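Local coordinates for CIR protein (Plasmodium chabaudi chabaudi, PDB 6ZYV), which is of unknown function but belongs to the Plasmodium-interspersed repeat (PIR) family of variant antigens and is probably associated with membranes in infected red blood cells, at residues C12-I15 with K16-D19; D34-L37 with Y38-Y41; Y90-L93 with W94-I98; K156-D159 with I160-S163; Y168-L171 with D172-E175. The protein carries 5 engineered substitutions. All blocks are in the same frame, centred on the assembly; numbering follows the deposited sequence.

Contact 1 (C12-I15 with K16-D19)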
loop_
_atom_site.group_PDB
_atom_site.type_symbol
_atom_site.label_atom_id
_atom_site.label_comp_id
_atom_site.label_asym_id
_atom_site.label_seq_id
_atom_site.Cartn_x
_atom_site.Cartn_y
_atom_site.Cartn_z
ATOM N N CYS A 12 -3.048 2.608 6.081
ATOM C CA CYS A 12 -4.217 1.717 5.998
ATOM C C CYS A 12 -5.507 2.498 5.765
ATOM O O CYS A 12 -6.378 2.080 4.998
ATOM C CB CYS A 12 -4.312 0.822 7.234
ATOM S SG CYS A 12 -2.966 -0.385 7.377
ATOM N N LYS A 13 -5.613 3.657 6.398
ATOM C CA LYS A 13 -6.758 4.546 6.266
ATOM C C LYS A 13 -6.802 5.135 4.859
ATOM O O LYS A 13 -7.850 5.131 4.230
ATOM C CB LYS A 13 -6.600 5.671 7.315
ATOM C CG LYS A 13 -7.868 6.293 7.848
ATOM C CD LYS A 13 -7.660 6.628 9.330
ATOM C CE LYS A 13 -8.269 7.922 9.788
ATOM N NZ LYS A 13 -7.972 8.153 11.235
ATOM N N ASP A 14 -5.662 5.625 4.351
ATOM C CA ASP A 14 -5.596 6.246 3.031
ATOM C C ASP A 14 -5.872 5.261 1.918
ATOM O O ASP A 14 -6.613 5.591 0.997
ATOM C CB ASP A 14 -4.247 6.953 2.810
ATOM C CG ASP A 14 -3.976 8.077 3.790
ATOM O OD1 ASP A 14 -4.949 8.615 4.355
ATOM O OD2 ASP A 14 -2.780 8.384 4.027
ATOM N N ILE A 15 -5.336 4.034 2.028
ATOM C CA ILE A 15 -5.581 3.017 1.008
ATOM C C ILE A 15 -7.072 2.680 0.948
ATOM O O ILE A 15 -7.654 2.675 -0.143
ATOM C CB ILE A 15 -4.682 1.754 1.196
ATOM C CG1 ILE A 15 -3.214 2.079 0.884
ATOM C CG2 ILE A 15 -5.176 0.608 0.337
ATOM C CD1 ILE A 15 -2.224 0.975 1.163
ATOM N N LYS A 16 -7.714 2.500 2.122
ATOM C CA LYS A 16 -9.156 2.232 2.131
ATOM C C LYS A 16 -9.961 3.362 1.463
ATOM O O LYS A 16 -10.868 3.104 0.655
ATOM C CB LYS A 16 -9.698 1.927 3.537
ATOM C CG LYS A 16 -11.210 1.618 3.521
ATOM C CD LYS A 16 -11.534 0.171 3.911
ATOM C CE LYS A 16 -13.015 -0.121 4.077
ATOM N NZ LYS A 16 -13.742 0.044 2.787
ATOM N N LYS A 17 -9.588 4.616 1.759
ATOM C CA LYS A 17 -10.246 5.794 1.185
ATOM C C LYS A 17 -10.155 5.778 -0.363
ATOM O O LYS A 17 -11.185 5.864 -1.035
ATOM C CB LYS A 17 -9.626 7.090 1.765
ATOM C CG LYS A 17 -10.601 7.962 2.545
ATOM C CD LYS A 17 -9.897 9.077 3.366
ATOM C CE LYS A 17 -8.900 8.560 4.408
ATOM N NZ LYS A 17 -7.960 9.624 4.907
ATOM N N ILE A 18 -8.939 5.580 -0.925
ATOM C CA ILE A 18 -8.792 5.555 -2.370
ATOM C C ILE A 18 -9.459 4.315 -2.998
ATOM O O ILE A 18 -10.042 4.433 -4.073
ATOM C CB ILE A 18 -7.329 5.765 -2.857
ATOM C CG1 ILE A 18 -7.297 6.134 -4.349
ATOM C CG2 ILE A 18 -6.434 4.567 -2.569
ATOM C CD1 ILE A 18 -8.201 7.311 -4.718
ATOM N N ASP A 19 -9.440 3.159 -2.316
ATOM C CA ASP A 19 -10.102 1.958 -2.815
ATOM C C ASP A 19 -11.597 2.192 -3.064
ATOM O O ASP A 19 -12.084 1.923 -4.169
ATOM C CB ASP A 19 -9.926 0.779 -1.839
ATOM C CG ASP A 19 -8.731 -0.103 -2.097
ATOM O OD1 ASP A 19 -8.163 -0.016 -3.196
ATOM O OD2 ASP A 19 -8.350 -0.878 -1.184
#

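Contact 2 (D34-L37 with Y38-Y41)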
loop_
_atom_site.group_PDB
_atom_site.type_symbol
_atom_site.label_atom_id
_atom_site.label_comp_id
_atom_site.label_asym_id
_atom_site.label_seq_id
_atom_site.Cartn_x
_atom_site.Cartn_y
_atom_site.Cartn_z
ATOM N N ASP A 34 -16.230 10.596 -1.169
ATOM C CA ASP A 34 -16.067 11.942 -1.712
ATOM C C ASP A 34 -15.749 11.831 -3.205
ATOM O O ASP A 34 -14.658 11.399 -3.570
ATOM C CB ASP A 34 -14.945 12.683 -0.961
ATOM C CG ASP A 34 -14.623 14.079 -1.469
ATOM O OD1 ASP A 34 -15.478 14.677 -2.145
ATOM O OD2 ASP A 34 -13.500 14.564 -1.205
ATOM N N ASP A 35 -16.691 12.228 -4.063
ATOM C CA ASP A 35 -16.527 12.159 -5.517
ATOM C C ASP A 35 -15.406 13.032 -6.072
ATOM O O ASP A 35 -14.967 12.801 -7.195
ATOM C CB ASP A 35 -17.846 12.496 -6.220
ATOM C CG ASP A 35 -18.944 11.478 -5.991
ATOM O OD1 ASP A 35 -18.619 10.318 -5.629
ATOM O OD2 ASP A 35 -20.123 11.830 -6.191
ATOM N N THR A 36 -14.953 14.027 -5.308
ATOM C CA THR A 36 -13.893 14.916 -5.760
ATOM C C THR A 36 -12.519 14.603 -5.158
ATOM O O THR A 36 -11.571 15.311 -5.485
ATOM C CB THR A 36 -14.310 16.372 -5.501
ATOM O OG1 THR A 36 -14.577 16.540 -4.103
ATOM C CG2 THR A 36 -15.539 16.779 -6.311
ATOM N N LEU A 37 -12.401 13.547 -4.315
ATOM C CA LEU A 37 -11.191 13.134 -3.585
ATOM C C LEU A 37 -9.868 13.298 -4.343
ATOM O O LEU A 37 -8.958 13.968 -3.850
ATOM C CB LEU A 37 -11.321 11.685 -3.088
ATOM C CG LEU A 37 -10.226 11.210 -2.145
ATOM C CD1 LEU A 37 -10.500 11.674 -0.736
ATOM C CD2 LEU A 37 -10.125 9.711 -2.157
ATOM N N TYR A 38 -9.760 12.695 -5.540
ATOM C CA TYR A 38 -8.535 12.774 -6.321
ATOM C C TYR A 38 -8.650 13.647 -7.549
ATOM O O TYR A 38 -7.719 13.654 -8.334
ATOM C CB TYR A 38 -8.027 11.363 -6.700
ATOM C CG TYR A 38 -9.044 10.506 -7.428
ATOM C CD1 TYR A 38 -9.280 10.673 -8.785
ATOM C CD2 TYR A 38 -9.775 9.542 -6.757
ATOM C CE1 TYR A 38 -10.217 9.896 -9.456
ATOM C CE2 TYR A 38 -10.714 8.757 -7.417
ATOM C CZ TYR A 38 -10.931 8.933 -8.768
ATOM O OH TYR A 38 -11.858 8.145 -9.418
ATOM N N SER A 39 -9.759 14.395 -7.724
ATOM C CA SER A 39 -9.990 15.227 -8.909
ATOM C C SER A 39 -8.849 16.195 -9.218
ATOM O O SER A 39 -8.514 16.384 -10.388
ATOM C CB SER A 39 -11.321 15.964 -8.823
ATOM O OG SER A 39 -11.359 16.896 -7.757
ATOM N N ASP A 40 -8.203 16.742 -8.172
ATOM C CA ASP A 40 -7.043 17.635 -8.304
ATOM C C ASP A 40 -5.858 16.976 -9.015
ATOM O O ASP A 40 -4.985 17.674 -9.518
ATOM C CB ASP A 40 -6.560 18.080 -6.910
ATOM C CG ASP A 40 -7.408 19.164 -6.241
ATOM O OD1 ASP A 40 -7.856 20.102 -6.957
ATOM O OD2 ASP A 40 -7.607 19.082 -4.995
ATOM N N TYR A 41 -5.801 15.633 -9.015
ATOM C CA TYR A 41 -4.699 14.856 -9.575
ATOM C C TYR A 41 -5.036 14.122 -10.880
ATOM O O TYR A 41 -4.220 13.340 -11.355
ATOM C CB TYR A 41 -4.141 13.892 -8.520
ATOM C CG TYR A 41 -3.831 14.597 -7.218
ATOM C CD1 TYR A 41 -2.882 15.607 -7.162
ATOM C CD2 TYR A 41 -4.574 14.347 -6.078
ATOM C CE1 TYR A 41 -2.635 16.306 -5.989
ATOM C CE2 TYR A 41 -4.313 15.011 -4.886
ATOM C CZ TYR A 41 -3.344 16.001 -4.847
ATOM O OH TYR A 41 -3.080 16.713 -3.701
#

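Contact 3 (Y90-L93 with W94-I98)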
loop_
_atom_site.group_PDB
_atom_site.type_symbol
_atom_site.label_atom_id
_atom_site.label_comp_id
_atom_site.label_asym_id
_atom_site.label_seq_id
_atom_site.Cartn_x
_atom_site.Cartn_y
_atom_site.Cartn_z
ATOM N N TYR A 90 4.688 1.117 -0.340
ATOM C CA TYR A 90 3.268 0.904 -0.016
ATOM C C TYR A 90 2.384 1.241 -1.192
ATOM O O TYR A 90 1.466 0.481 -1.483
ATOM C CB TYR A 90 2.810 1.759 1.174
ATOM C CG TYR A 90 3.411 1.376 2.495
ATOM C CD1 TYR A 90 3.440 0.056 2.906
ATOM C CD2 TYR A 90 3.864 2.345 3.380
ATOM C CE1 TYR A 90 3.970 -0.297 4.133
ATOM C CE2 TYR A 90 4.407 2.006 4.599
ATOM C CZ TYR A 90 4.463 0.684 4.972
ATOM O OH TYR A 90 4.957 0.443 6.220
ATOM N N ALA A 91 2.648 2.371 -1.861
ATOM C CA ALA A 91 1.866 2.855 -2.992
ATOM C C ALA A 91 2.009 1.924 -4.187
ATOM O O ALA A 91 1.023 1.620 -4.844
ATOM C CB ALA A 91 2.308 4.272 -3.365
ATOM N N ILE A 92 3.230 1.438 -4.449
ATOM C CA ILE A 92 3.484 0.524 -5.563
ATOM C C ILE A 92 2.941 -0.886 -5.281
ATOM O O ILE A 92 2.518 -1.570 -6.210
ATOM C CB ILE A 92 4.977 0.571 -5.953
ATOM C CG1 ILE A 92 5.268 1.956 -6.597
ATOM C CG2 ILE A 92 5.389 -0.579 -6.899
ATOM C CD1 ILE A 92 6.711 2.297 -6.742
ATOM N N LEU A 93 2.830 -1.272 -4.011
ATOM C CA LEU A 93 2.200 -2.530 -3.614
ATOM C C LEU A 93 0.701 -2.415 -3.905
ATOM O O LEU A 93 0.120 -3.336 -4.469
ATOM C CB LEU A 93 2.436 -2.815 -2.110
ATOM C CG LEU A 93 1.747 -4.062 -1.555
ATOM C CD1 LEU A 93 2.261 -5.333 -2.282
ATOM C CD2 LEU A 93 1.927 -4.157 -0.007
ATOM N N TRP A 94 0.078 -1.262 -3.564
ATOM C CA TRP A 94 -1.336 -1.026 -3.838
ATOM C C TRP A 94 -1.564 -1.021 -5.349
ATOM O O TRP A 94 -2.525 -1.626 -5.828
ATOM C CB TRP A 94 -1.803 0.308 -3.219
ATOM C CG TRP A 94 -3.202 0.699 -3.614
ATOM C CD1 TRP A 94 -4.371 0.211 -3.094
ATOM C CD2 TRP A 94 -3.577 1.611 -4.672
ATOM N NE1 TRP A 94 -5.441 0.809 -3.722
ATOM C CE2 TRP A 94 -4.978 1.678 -4.689
ATOM C CE3 TRP A 94 -2.858 2.432 -5.566
ATOM C CZ2 TRP A 94 -5.676 2.518 -5.589
ATOM C CZ3 TRP A 94 -3.549 3.228 -6.468
ATOM C CH2 TRP A 94 -4.942 3.262 -6.479
ATOM N N LEU A 95 -0.673 -0.356 -6.104
ATOM C CA LEU A 95 -0.765 -0.277 -7.545
ATOM C C LEU A 95 -0.702 -1.673 -8.177
ATOM O O LEU A 95 -1.480 -1.960 -9.088
ATOM C CB LEU A 95 0.318 0.662 -8.094
ATOM C CG LEU A 95 0.254 0.934 -9.603
ATOM C CD1 LEU A 95 -1.100 1.495 -10.016
ATOM C CD2 LEU A 95 1.409 1.850 -10.039
ATOM N N SER A 96 0.170 -2.561 -7.653
ATOM C CA SER A 96 0.290 -3.947 -8.126
ATOM C C SER A 96 -1.001 -4.700 -7.895
ATOM O O SER A 96 -1.442 -5.442 -8.764
ATOM C CB SER A 96 1.427 -4.666 -7.410
ATOM O OG SER A 96 2.616 -3.939 -7.635
ATOM N N TYR A 97 -1.618 -4.502 -6.728
ATOM C CA TYR A 97 -2.893 -5.106 -6.385
ATOM C C TYR A 97 -3.973 -4.649 -7.395
ATOM O O TYR A 97 -4.706 -5.486 -7.904
ATOM C CB TYR A 97 -3.266 -4.797 -4.911
ATOM C CG TYR A 97 -4.750 -4.710 -4.657
ATOM C CD1 TYR A 97 -5.525 -5.855 -4.554
ATOM C CD2 TYR A 97 -5.392 -3.477 -4.575
ATOM C CE1 TYR A 97 -6.898 -5.780 -4.364
ATOM C CE2 TYR A 97 -6.769 -3.387 -4.426
ATOM C CZ TYR A 97 -7.522 -4.541 -4.304
ATOM O OH TYR A 97 -8.893 -4.463 -4.132
ATOM N N ILE A 98 -4.069 -3.340 -7.675
ATOM C CA ILE A 98 -5.053 -2.787 -8.611
ATOM C C ILE A 98 -4.865 -3.354 -10.016
ATOM O O ILE A 98 -5.830 -3.816 -10.626
ATOM C CB ILE A 98 -4.975 -1.230 -8.626
ATOM C CG1 ILE A 98 -5.406 -0.661 -7.271
ATOM C CG2 ILE A 98 -5.792 -0.613 -9.808
ATOM C CD1 ILE A 98 -6.825 -0.955 -6.901
#

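Contact 4 (K156-D159 with I160-S163)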
loop_
_atom_site.group_PDB
_atom_site.type_symbol
_atom_site.label_atom_id
_atom_site.label_comp_id
_atom_site.label_asym_id
_atom_site.label_seq_id
_atom_site.Cartn_x
_atom_site.Cartn_y
_atom_site.Cartn_z
ATOM N N LYS A 156 -1.510 -12.577 -2.910
ATOM C CA LYS A 156 -1.742 -13.230 -1.617
ATOM C C LYS A 156 -1.035 -12.486 -0.476
ATOM O O LYS A 156 -1.568 -12.401 0.626
ATOM C CB LYS A 156 -1.323 -14.711 -1.662
ATOM C CG LYS A 156 -2.242 -15.523 -2.552
ATOM C CD LYS A 156 -1.750 -16.966 -2.799
ATOM C CE LYS A 156 -2.463 -17.616 -3.979
ATOM N NZ LYS A 156 -2.043 -19.038 -4.222
ATOM N N PHE A 157 0.134 -11.905 -0.744
ATOM C CA PHE A 157 0.866 -11.123 0.249
ATOM C C PHE A 157 0.044 -9.880 0.620
ATOM O O PHE A 157 -0.021 -9.494 1.795
ATOM C CB PHE A 157 2.261 -10.745 -0.313
ATOM C CG PHE A 157 3.104 -9.864 0.568
ATOM C CD1 PHE A 157 3.978 -10.408 1.497
ATOM C CD2 PHE A 157 3.019 -8.490 0.478
ATOM C CE1 PHE A 157 4.767 -9.587 2.299
ATOM C CE2 PHE A 157 3.802 -7.674 1.289
ATOM C CZ PHE A 157 4.656 -8.227 2.204
ATOM N N TYR A 158 -0.597 -9.264 -0.379
ATOM C CA TYR A 158 -1.460 -8.096 -0.192
ATOM C C TYR A 158 -2.661 -8.427 0.694
ATOM O O TYR A 158 -3.058 -7.604 1.500
ATOM C CB TYR A 158 -1.946 -7.551 -1.559
ATOM C CG TYR A 158 -2.639 -6.216 -1.414
ATOM C CD1 TYR A 158 -1.908 -5.051 -1.238
ATOM C CD2 TYR A 158 -4.020 -6.131 -1.332
ATOM C CE1 TYR A 158 -2.533 -3.816 -1.059
ATOM C CE2 TYR A 158 -4.657 -4.902 -1.121
ATOM C CZ TYR A 158 -3.908 -3.740 -0.999
ATOM O OH TYR A 158 -4.517 -2.516 -0.795
ATOM N N ASP A 159 -3.232 -9.630 0.568
ATOM C CA ASP A 159 -4.323 -10.077 1.443
ATOM C C ASP A 159 -3.863 -10.136 2.915
ATOM O O ASP A 159 -4.620 -9.762 3.804
ATOM C CB ASP A 159 -4.863 -11.434 0.992
ATOM C CG ASP A 159 -5.761 -11.314 -0.232
ATOM O OD1 ASP A 159 -6.417 -10.257 -0.393
ATOM O OD2 ASP A 159 -5.805 -12.274 -1.040
ATOM N N ILE A 160 -2.617 -10.563 3.167
ATOM C CA ILE A 160 -2.049 -10.562 4.516
ATOM C C ILE A 160 -1.915 -9.104 5.015
ATOM O O ILE A 160 -2.268 -8.806 6.151
ATOM C CB ILE A 160 -0.689 -11.296 4.536
ATOM C CG1 ILE A 160 -0.831 -12.742 3.992
ATOM C CG2 ILE A 160 -0.075 -11.273 5.934
ATOM C CD1 ILE A 160 -1.765 -13.618 4.792
ATOM N N PHE A 161 -1.432 -8.204 4.150
ATOM C CA PHE A 161 -1.299 -6.789 4.471
ATOM C C PHE A 161 -2.667 -6.176 4.825
ATOM O O PHE A 161 -2.779 -5.360 5.742
ATOM C CB PHE A 161 -0.665 -6.052 3.274
ATOM C CG PHE A 161 -0.616 -4.558 3.429
ATOM C CD1 PHE A 161 0.154 -3.976 4.411
ATOM C CD2 PHE A 161 -1.361 -3.738 2.608
ATOM C CE1 PHE A 161 0.204 -2.602 4.554
ATOM C CE2 PHE A 161 -1.302 -2.357 2.751
ATOM C CZ PHE A 161 -0.525 -1.800 3.726
ATOM N N LYS A 162 -3.704 -6.582 4.085
ATOM C CA LYS A 162 -5.078 -6.146 4.301
ATOM C C LYS A 162 -5.571 -6.598 5.680
ATOM O O LYS A 162 -6.201 -5.814 6.376
ATOM C CB LYS A 162 -5.992 -6.717 3.207
ATOM C CG LYS A 162 -6.320 -5.727 2.097
ATOM C CD LYS A 162 -7.700 -5.984 1.455
ATOM C CE LYS A 162 -7.819 -7.337 0.773
ATOM N NZ LYS A 162 -9.033 -7.419 -0.103
ATOM N N SER A 163 -5.258 -7.841 6.084
ATOM C CA SER A 163 -5.608 -8.374 7.404
ATOM C C SER A 163 -4.915 -7.582 8.509
ATOM O O SER A 163 -5.512 -7.345 9.561
ATOM C CB SER A 163 -5.227 -9.841 7.516
ATOM O OG SER A 163 -6.098 -10.621 6.720
#

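Contact 5 (Y168-L171 with D172-E175)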
loop_
_atom_site.group_PDB
_atom_site.type_symbol
_atom_site.label_atom_id
_atom_site.label_comp_id
_atom_site.label_asym_id
_atom_site.label_seq_id
_atom_site.Cartn_x
_atom_site.Cartn_y
_atom_site.Cartn_z
ATOM N N TYR A 168 -5.349 -2.520 12.451
ATOM C CA TYR A 168 -5.077 -1.086 12.639
ATOM C C TYR A 168 -6.375 -0.268 12.695
ATOM O O TYR A 168 -6.475 0.673 13.484
ATOM C CB TYR A 168 -4.159 -0.534 11.538
ATOM C CG TYR A 168 -2.684 -0.657 11.854
ATOM C CD1 TYR A 168 -1.971 -1.798 11.505
ATOM C CD2 TYR A 168 -2.007 0.357 12.515
ATOM C CE1 TYR A 168 -0.613 -1.912 11.770
ATOM C CE2 TYR A 168 -0.653 0.245 12.812
ATOM C CZ TYR A 168 0.044 -0.894 12.435
ATOM O OH TYR A 168 1.385 -1.040 12.706
ATOM N N ASN A 169 -7.360 -0.626 11.862
ATOM C CA ASN A 169 -8.669 0.038 11.824
ATOM C C ASN A 169 -9.416 -0.240 13.122
ATOM O O ASN A 169 -10.064 0.655 13.647
ATOM C CB ASN A 169 -9.506 -0.449 10.625
ATOM C CG ASN A 169 -10.910 0.139 10.559
ATOM O OD1 ASN A 169 -11.921 -0.591 10.492
ATOM N ND2 ASN A 169 -11.011 1.477 10.602
ATOM N N GLU A 170 -9.335 -1.470 13.639
ATOM C CA GLU A 170 -9.969 -1.823 14.897
ATOM C C GLU A 170 -9.363 -1.033 16.049
ATOM O O GLU A 170 -10.091 -0.484 16.870
ATOM C CB GLU A 170 -9.862 -3.331 15.156
ATOM C CG GLU A 170 -10.812 -4.166 14.328
ATOM C CD GLU A 170 -12.252 -3.723 14.479
ATOM O OE1 GLU A 170 -12.758 -3.740 15.626
ATOM O OE2 GLU A 170 -12.851 -3.308 13.459
ATOM N N LEU A 171 -8.041 -0.934 16.083
ATOM C CA LEU A 171 -7.344 -0.163 17.104
ATOM C C LEU A 171 -7.730 1.324 17.024
ATOM O O LEU A 171 -7.860 1.983 18.043
ATOM C CB LEU A 171 -5.838 -0.330 16.885
ATOM C CG LEU A 171 -4.935 0.480 17.770
ATOM C CD1 LEU A 171 -4.890 -0.108 19.157
ATOM C CD2 LEU A 171 -3.557 0.569 17.177
ATOM N N ASP A 172 -7.926 1.832 15.809
ATOM C CA ASP A 172 -8.286 3.213 15.536
ATOM C C ASP A 172 -9.673 3.557 16.074
ATOM O O ASP A 172 -9.887 4.688 16.509
ATOM C CB ASP A 172 -8.224 3.470 14.021
ATOM C CG ASP A 172 -8.220 4.931 13.618
ATOM O OD1 ASP A 172 -8.028 5.795 14.509
ATOM O OD2 ASP A 172 -8.399 5.216 12.404
ATOM N N LYS A 173 -10.606 2.594 16.068
ATOM C CA LYS A 173 -11.953 2.845 16.564
ATOM C C LYS A 173 -12.121 2.484 18.047
ATOM O O LYS A 173 -12.767 3.231 18.781
ATOM C CB LYS A 173 -13.015 2.174 15.674
ATOM C CG LYS A 173 -13.173 0.671 15.846
ATOM C CD LYS A 173 -14.032 0.078 14.732
ATOM C CE LYS A 173 -14.863 -1.084 15.215
ATOM N NZ LYS A 173 -15.531 -1.782 14.088
ATOM N N ASN A 174 -11.525 1.377 18.506
ATOM C CA ASN A 174 -11.628 0.974 19.913
ATOM C C ASN A 174 -10.725 1.811 20.839
ATOM O O ASN A 174 -11.017 1.922 22.038
ATOM C CB ASN A 174 -11.352 -0.523 20.080
ATOM C CG ASN A 174 -12.483 -1.400 19.592
ATOM O OD1 ASN A 174 -12.568 -1.749 18.405
ATOM N ND2 ASN A 174 -13.378 -1.778 20.498
ATOM N N GLU A 175 -9.641 2.399 20.267
ATOM C CA GLU A 175 -8.664 3.268 20.928
ATOM C C GLU A 175 -7.882 2.496 22.036
ATOM O O GLU A 175 -7.046 1.664 21.689
ATOM C CB GLU A 175 -9.327 4.589 21.400
ATOM C CG GLU A 175 -10.040 5.337 20.281
ATOM C CD GLU A 175 -10.965 6.452 20.736
ATOM O OE1 GLU A 175 -11.263 6.526 21.952
ATOM O OE2 GLU A 175 -11.399 7.250 19.873
#

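Contact 1 (C12-I15 with K16-D19)
Cys12 continues the i to i+4 bonding of helix 8-20, its carbonyl O accepting from Lys16 N at 3.2 Å, while its side chain leaves the turn and joins Cys165 through a disulfide. At Lys13 the carbonyl O takes Lys17 N at 3.1 Å, and the same oxygen lies 3.6 Å from Lys17 CE. That approach reflects a bend in the Lys17 chain at its third torsion (chi3 -60°), which folds the lysine back over the preceding turn. The bend delivers Lys17 NZ to Asp14 OD1, 3.2 Å away, in a salt bridge that meets the oxygen nearly along its C-O axis; the two side chains run next to each other in the same direction. Asp14 is buried, so this neighbouring positive charge probably eases the cost of keeping a carboxylate there. Asp14 O receives Ile18 N at 3.0 Å. Ile15 O accepts Asp19 N at 2.9 Å, and its branch CG2 lies 3.8 Å from Asp19 OD2, the two side chains projecting together; Asp19 OD1 bonds to Trp94 NE1, and Lys16 NZ turns to Asp20. Helix 8-20 is thus wedged among three others: Asp14 and Ile18 meet Leu66 of helix 55-71, Ile15 and Ile18 touch Trp94 of helix 81-101, and Ile15 also reaches Tyr158 and Phe161 of helix 154-174.

Contact 2 (D34-L37 with Y38-Y41)
Thr36 O and Ser39 N are joined by a 3.0 Å hydrogen bond where the chain passes from a type I beta turn, Asp34 to Leu37, into the short 3-10 segment 39-41. The amide arrives from well above the carbonyl plane, 60° out of it. A second donor shares the oxygen: Ser39 OG, 2.8 Å from Thr36 O and much closer to that plane. The serine achieves this by holding OG between its backbone N and carbonyl carbon (chi1 64°), which lets amide and hydroxyl of one residue converge on a single acceptor. Ser39 OG also comes within 3.8 Å of Thr36 CB.

Thr36 uses the same device toward an earlier residue, with a carboxylate oxygen as the acceptor. Thr36 N, at 3.3 Å, and Thr36 OG1, at 2.8 Å, both donate to Asp34 OD1. They reach it from the same face of the carboxylate, the hydroxyl on the syn side and the amide steeply above the plane. Two bonds therefore limit rotation of the aspartate, and two more grip the Thr36 carbonyl one step along the chain. Tyr38 holds CG between its backbone N and carbonyl carbon (chi1 55°). Its OH bonds to Cys21 O, and both Leu37 and Tyr38 pack on Ile18 of helix 8-20. Tyr41 N closes the short segment on Tyr38 O at 2.8 Å. An Asx turn at Asp34, overlapping a type I turn and running on into a 3-10 segment, is a compact way to shape an irregular connection, here the one between helices 8-20 and 55-71.

Contact 3 (Y90-L93 with W94-I98)
Ser96 places OG anti to its carbonyl carbon and beside its backbone N (chi1 -58°), which turns the hydroxyl back along the helix to Ile92 O, 2.8 Å away. Trp94 is set differently: with CG opposite the backbone N (chi1 173°), the indole is carried out from the helix, and its edge passes near Ala91 O, CE3 lying 4.0 Å from that oxygen. Ile98, one turn further on, lays CG1 against one face of the indole, 3.5 Å above the ring plane and offset toward the rim.

The Ile92 carbonyl is the polar focus. Besides the hydroxyl, Ile92 O accepts the regular helical bond from Ser96 N at 2.9 Å, and the two donors come to the oxygen from opposite faces of the carbonyl plane, each only moderately tilted from it. On either side along the chain the usual pattern continues, with Leu95 N bound to Ala91 O at 2.9 Å and Tyr97 N bound to Leu93 O at 3.1 Å. All the touching residues are buried. Ile92 and Ser96 both meet Met147 of helix 134-149, Ala91 packs on Phe63 and Leu67 of helix 55-71, and the ring of Tyr97 stacks on that of Tyr158.

In this central helix of an all-helical domain, a hydroxyl among large apolar side chains finds its acceptor in the helix's own backbone, so Ser96 can be buried with its hydrogen donated locally, while Ala91, Ile92 and Tyr97 pack on neighbouring helices.

Contact 4 (K156-D159 with I160-S163)
Tyr158 and Phe161, three residues apart, incline their rings toward each other at 53°, with centroids 5.8 Å apart, a geometry that is neither a stack nor edge-to-face. Contact is made where Tyr158 CE1 comes to 3.9 Å from Phe161 CD2. From the same side of the phenol plane, but nearer its CE2 half, comes Lys162, whose CG lies 3.7 Å from Tyr158 CE2 as the aliphatic chain crosses at a slant. With CG anti to the backbone N (chi1 -170°), the Tyr158 ring lies alongside the next turn, within reach of both. This is the i to i+3 and i to i+4 spacing of an alpha-helix, here helix 154-174, and its backbone bonds run regularly from Phe161 N to Phe157 O at 3.0 Å and from Lys162 N to Tyr158 O at 2.9 Å; the one from Ile160 N to Lys156 O is weak. Past the tyrosine, Lys162 bends at chi3 and runs next to Asp159, in the same direction. Lys162 CE is 3.4 Å from Asp159 OD1, whereas Lys162 NZ stays 3.9 Å from it, a long salt bridge. Ile160 packs on Phe188 and Leu215, and Ser163 OG bonds to Glu191 of helix 181-198.

Contact 5 (Y168-L171 with D172-E175)
The carboxylate of Glu170 and the amide of Asn174 lie next to each other with their planes 57° apart, and Lys173 approaches the same carboxylate. Lys173 NZ uses the syn lone pair of Glu170 OE2 at 3.1 Å in a salt bridge. Lys173 CE stands 3.4 Å from Glu170 OE1. The glutamate reaches this position through a bend at its second torsion (chi2 -54°), which curls the chain alongside the lysine. Asn174 OD1 is 3.4 Å from Glu170 OE1, but both atoms are acceptors and do not bond; the lysine charge probably softens their mutual repulsion.

Beneath these side chains Glu170 O receives Asn174 N at 2.9 Å in a nearly straight bond, while a weak one comes from Lys173 N. The next carbonyl, Leu171 O, holds Glu175 N at 2.9 Å, this time from above the carbonyl plane. Leu171 also sets CD1 3.8 Å from Glu175 O, and its side chain rests on Tyr178 and on Leu222 of helix 213-226. Nearer the start, Tyr168 O binds Asp172 N at 3.0 Å, and Tyr168 OH bonds to Gly218 O. Glu175 is the first residue to abandon helical backbone angles, doing so with positive phi, a common way for a helix to finish at its C-terminal end; here it turns the chain out of helix 154-174 at the protein surface.

From the N terminus the five contacts follow one another in series. Each joins residues of one continuous stretch, so none closes a long loop, nests within another or crosses it. Contact 1, on helix 8-20, touches all the others. Ile18 CD1 packs 3.4 Å from Tyr38 CD2 of contact 2, which shapes the connection to helix 55-71, and Ile15 reaches both contact 3 on helix 81-101 and contact 4 on helix 154-174. Contacts 3 and 4 also meet directly, Leu93 CG lying 3.8 Å from Tyr158 CD1. Contact 5, further along helix 154-174, is tied back to contact 1 by the salt bridge between Lys13 and Asp172. The Cys12-Cys165 disulfide also joins helices 8-20 and 154-174.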